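Local coordinates for protein extracellular sialidase/neuraminidase, putative (Aspergillus fumigatus, PDB 2XZI) that probably hydrolyses terminal sialic acid glycosides, with a preference for the deaminated sugar Kdn, as an exo-acting sialidase with a beta-propeller fold, at residues T114-L119 / G214-S219. Sequence-based numbering, arbitrary orientation.
Sequences TIYLFL and GNRTWS. With NO2 (nitrite ion), chain H.
W218 meets Y116 and F118 through its six-membered ring, and the three form an aromatic cluster. Toward Y116 it presents an edge. CZ2 of W218 stands over the centre of the Y116 ring, 3.6 Å from CE1 of Y116, and the planes are 79° apart. Toward F118 the roles reverse. The CZ edge of F118 points at one face of the W218 ring, with CZ of F118 3.7 Å from CZ3 of W218 and the planes at 85°. CB of R216 lies over the opposite face of the indole, near its rim. The second face of Y116 is covered by CG2 of T114, which chi1 of -68° sets anti to the backbone N. CB of T114 also packs on CA of G214, 3.7 Å away.

The hydroxyl of Y116 reaches the bend at G214-R216. A water bonds to OH of Y116 at 2.8 Å and donates to the carbonyl O of R216, also at 2.8 Å. D110 fixes R216 by a salt bridge and accepts from N of G214, while OG1 of T114 is held by D112 and R159, and R159 also bonds to O of G214. L155 and I200 pack on F118 and W218. Strands 115-122 and 217-222 belong to different four-stranded antiparallel sheets, consistent with neighbouring blades of the propeller. Past W218, OG of S219 donates to a bound nitrite, probably from the crystallisation liquor, 3.0 Å from its O2. The two sheets therefore meet through near-perpendicular aromatic rings, with water and charged side chains holding the polar end of the joint.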
ATOM      1  N   THR A 114       3.246  -9.398  16.240  1.00  6.87           N
ATOM      2  CA  THR A 114       4.386  -9.308  15.325  1.00  6.61           C
ATOM      3  C   THR A 114       3.902  -8.576  14.064  1.00  6.14           C
ATOM      4  O   THR A 114       2.863  -8.933  13.488  1.00  7.22           O
ATOM      5  CB  THR A 114       4.936 -10.674  14.926  1.00  6.91           C
ATOM      6  OG1 THR A 114       5.539 -11.281  16.079  1.00  7.10           O
ATOM      7  CG2 THR A 114       5.987 -10.555  13.825  1.00  6.73           C
ATOM      8  N   ILE A 115       4.633  -7.550  13.666  1.00  6.31           N
ATOM      9  CA  ILE A 115       4.326  -6.915  12.391  1.00  6.36           C
ATOM     10  C   ILE A 115       5.314  -7.405  11.339  1.00  6.32           C
ATOM     11  O   ILE A 115       6.508  -7.135  11.414  1.00  7.20           O
ATOM     12  CB  ILE A 115       4.318  -5.374  12.444  1.00  6.00           C
ATOM     13  CG1 ILE A 115       3.405  -4.859  13.571  1.00  7.87           C
ATOM     14  CG2 ILE A 115       3.866  -4.833  11.080  1.00  7.24           C
ATOM     15  CD1 ILE A 115       4.173  -4.495  14.855  1.00  9.24           C
ATOM     16  N   TYR A 116       4.799  -8.148  10.368  1.00  5.80           N
ATOM     17  CA  TYR A 116       5.574  -8.595   9.254  1.00  5.34           C
ATOM     18  C   TYR A 116       5.561  -7.534   8.169  1.00  5.28           C
ATOM     19  O   TYR A 116       4.530  -6.924   7.906  1.00  7.12           O
ATOM     20  CB  TYR A 116       4.975  -9.875   8.699  1.00  5.97           C
ATOM     21  CG  TYR A 116       5.230 -11.151   9.469  1.00  5.75           C
ATOM     22  CD1 TYR A 116       6.521 -11.678   9.570  1.00  6.76           C
ATOM     23  CD2 TYR A 116       4.169 -11.863  10.015  1.00  5.80           C
ATOM     24  CE1 TYR A 116       6.743 -12.887  10.237  1.00  8.00           C
ATOM     25  CE2 TYR A 116       4.384 -13.060  10.676  1.00  6.57           C
ATOM     26  CZ  TYR A 116       5.671 -13.551  10.775  1.00  6.04           C
ATOM     27  OH  TYR A 116       5.899 -14.765  11.401  1.00  8.44           O
ATOM     28  N   LEU A 117       6.713  -7.318   7.538  1.00  4.35           N
ATOM     29  CA  LEU A 117       6.793  -6.408   6.406  1.00  4.94           C
ATOM     30  C   LEU A 117       7.519  -7.101   5.250  1.00  4.59           C
ATOM     31  O   LEU A 117       8.732  -7.329   5.291  1.00  5.37           O
ATOM     32  CB  LEU A 117       7.454  -5.078   6.801  1.00  4.54           C
ATOM     33  CG  LEU A 117       7.680  -4.056   5.690  1.00  5.80           C
ATOM     34  CD1 LEU A 117       6.389  -3.397   5.314  1.00  5.36           C
ATOM     35  CD2 LEU A 117       8.641  -3.012   6.202  1.00  7.77           C
ATOM     36  N   PHE A 118       6.749  -7.463   4.232  1.00  5.07           N
ATOM     37  CA  PHE A 118       7.341  -7.942   2.989  1.00  5.24           C
ATOM     38  C   PHE A 118       7.763  -6.765   2.122  1.00  5.52           C
ATOM     39  O   PHE A 118       7.112  -5.729   2.123  1.00  5.74           O
ATOM     40  CB  PHE A 118       6.345  -8.824   2.226  1.00  5.95           C
ATOM     41  CG  PHE A 118       6.112 -10.178   2.853  1.00  5.81           C
ATOM     42  CD1 PHE A 118       5.134 -10.362   3.843  1.00  6.79           C
ATOM     43  CD2 PHE A 118       6.891 -11.276   2.458  1.00  6.99           C
ATOM     44  CE1 PHE A 118       4.944 -11.629   4.438  1.00  6.93           C
ATOM     45  CE2 PHE A 118       6.700 -12.542   3.052  1.00  7.12           C
ATOM     46  CZ  PHE A 118       5.718 -12.704   4.035  1.00  5.97           C
ATOM     47  N   LEU A 119       8.866  -6.936   1.395  1.00  6.19           N
ATOM     48  CA  LEU A 119       9.454  -5.863   0.590  1.00  6.94           C
ATOM     49  C   LEU A 119      10.038  -6.453  -0.676  1.00  6.47           C
ATOM     50  O   LEU A 119      10.408  -7.623  -0.679  1.00  6.52           O
ATOM     51  CB  LEU A 119      10.630  -5.191   1.325  1.00  8.82           C
ATOM     52  CG  LEU A 119      10.420  -4.590   2.697  1.00  9.93           C
ATOM     53  CD1 LEU A 119      11.756  -4.259   3.367  1.00 12.04           C
ATOM     54  CD2 LEU A 119       9.580  -3.344   2.570  1.00 11.05           C
ATOM     55  N   GLY A 214       3.330 -14.888  14.250  1.00  6.38           N
ATOM     56  CA  GLY A 214       4.677 -14.347  14.356  1.00  6.99           C
ATOM     57  C   GLY A 214       5.788 -15.380  14.218  1.00  6.97           C
ATOM     58  O   GLY A 214       6.965 -15.053  14.359  1.00  8.14           O
ATOM     59  N   ASN A 215       5.400 -16.625  13.926  1.00  7.78           N
ATOM     60  CA  ASN A 215       6.364 -17.702  13.629  0.50  7.70           C
ATOM     61  C   ASN A 215       5.794 -18.562  12.505  1.00  8.39           C
ATOM     62  O   ASN A 215       5.811 -19.807  12.547  1.00  9.44           O
ATOM     63  CB  ASN A 215       6.704 -18.551  14.869  0.50  7.51           C
ATOM     64  CG  ASN A 215       7.826 -17.952  15.725  0.50  7.12           C
ATOM     65  OD1 ASN A 215       9.019 -18.103  15.424  0.50  9.88           O
ATOM     66  ND2 ASN A 215       7.446 -17.291  16.814  0.50  5.37           N
ATOM     67  N   ARG A 216       5.316 -17.883  11.466  1.00  8.41           N
ATOM     68  CA  ARG A 216       4.618 -18.543  10.372  1.00  8.39           C
ATOM     69  C   ARG A 216       5.526 -19.300   9.434  1.00  8.91           C
ATOM     70  O   ARG A 216       6.681 -18.942   9.255  1.00  9.40           O
ATOM     71  CB  ARG A 216       3.837 -17.511   9.551  1.00  8.57           C
ATOM     72  CG  ARG A 216       2.802 -16.718  10.353  1.00  7.79           C
ATOM     73  CD  ARG A 216       1.625 -17.555  10.839  1.00  8.60           C
ATOM     74  NE  ARG A 216       0.578 -16.660  11.304  1.00  6.83           N
ATOM     75  CZ  ARG A 216      -0.714 -16.935  11.284  1.00  7.67           C
ATOM     76  NH1 ARG A 216      -1.151 -18.117  10.832  1.00  7.97           N
ATOM     77  NH2 ARG A 216      -1.579 -16.025  11.711  1.00  8.28           N
ATOM     78  N   THR A 217       4.975 -20.353   8.849  1.00  9.55           N
ATOM     79  CA  THR A 217       5.601 -20.966   7.695  1.00 11.05           C
ATOM     80  C   THR A 217       4.894 -20.456   6.442  1.00 10.03           C
ATOM     81  O   THR A 217       3.664 -20.305   6.407  1.00 10.15           O
ATOM     82  CB  THR A 217       5.601 -22.484   7.802  1.00 11.05           C
ATOM     83  OG1 THR A 217       4.270 -22.926   8.018  1.00 15.95           O
ATOM     84  CG2 THR A 217       6.454 -22.914   8.989  1.00 14.81           C
ATOM     85  N   TRP A 218       5.690 -20.166   5.427  1.00  9.70           N
ATOM     86  CA  TRP A 218       5.198 -19.513   4.224  1.00  9.66           C
ATOM     87  C   TRP A 218       5.115 -20.497   3.077  1.00 10.11           C
ATOM     88  O   TRP A 218       5.948 -21.413   2.958  1.00 11.20           O
ATOM     89  CB  TRP A 218       6.081 -18.327   3.826  1.00 10.31           C
ATOM     90  CG  TRP A 218       6.374 -17.383   4.948  1.00 10.32           C
ATOM     91  CD1 TRP A 218       7.551 -17.279   5.656  1.00 10.43           C
ATOM     92  CD2 TRP A 218       5.481 -16.414   5.513  1.00  9.29           C
ATOM     93  NE1 TRP A 218       7.434 -16.312   6.626  1.00 10.75           N
ATOM     94  CE2 TRP A 218       6.178 -15.763   6.563  1.00  9.77           C
ATOM     95  CE3 TRP A 218       4.159 -16.037   5.237  1.00 10.04           C
ATOM     96  CZ2 TRP A 218       5.599 -14.739   7.326  1.00 11.31           C
ATOM     97  CZ3 TRP A 218       3.575 -15.010   6.014  1.00 10.10           C
ATOM     98  CH2 TRP A 218       4.309 -14.382   7.042  1.00 10.36           C
ATOM     99  N   SER A 219       4.115 -20.305   2.225  1.00  9.73           N
ATOM    100  CA  SER A 219       4.040 -21.062   0.973  1.00 10.10           C
ATOM    101  C   SER A 219       3.455 -20.166  -0.114  1.00  9.35           C
ATOM    102  O   SER A 219       2.972 -19.058   0.175  1.00  9.55           O
ATOM    103  CB  SER A 219       3.200 -22.319   1.156  1.00 10.96           C
ATOM    104  OG  SER A 219       1.887 -21.987   1.514  1.00 12.47           O
TER
HETATM  105  N   NO2 H 505      -1.527 -22.725  -0.922  1.00 19.35           N
HETATM  106  O1  NO2 H 505      -2.848 -22.520  -0.330  1.00 18.57           O
HETATM  107  O2  NO2 H 505      -0.541 -22.978   0.132  1.00 19.88           O
HETATM  108  O   HOH W   1       7.768 -16.481  10.189  1.00 22.55           O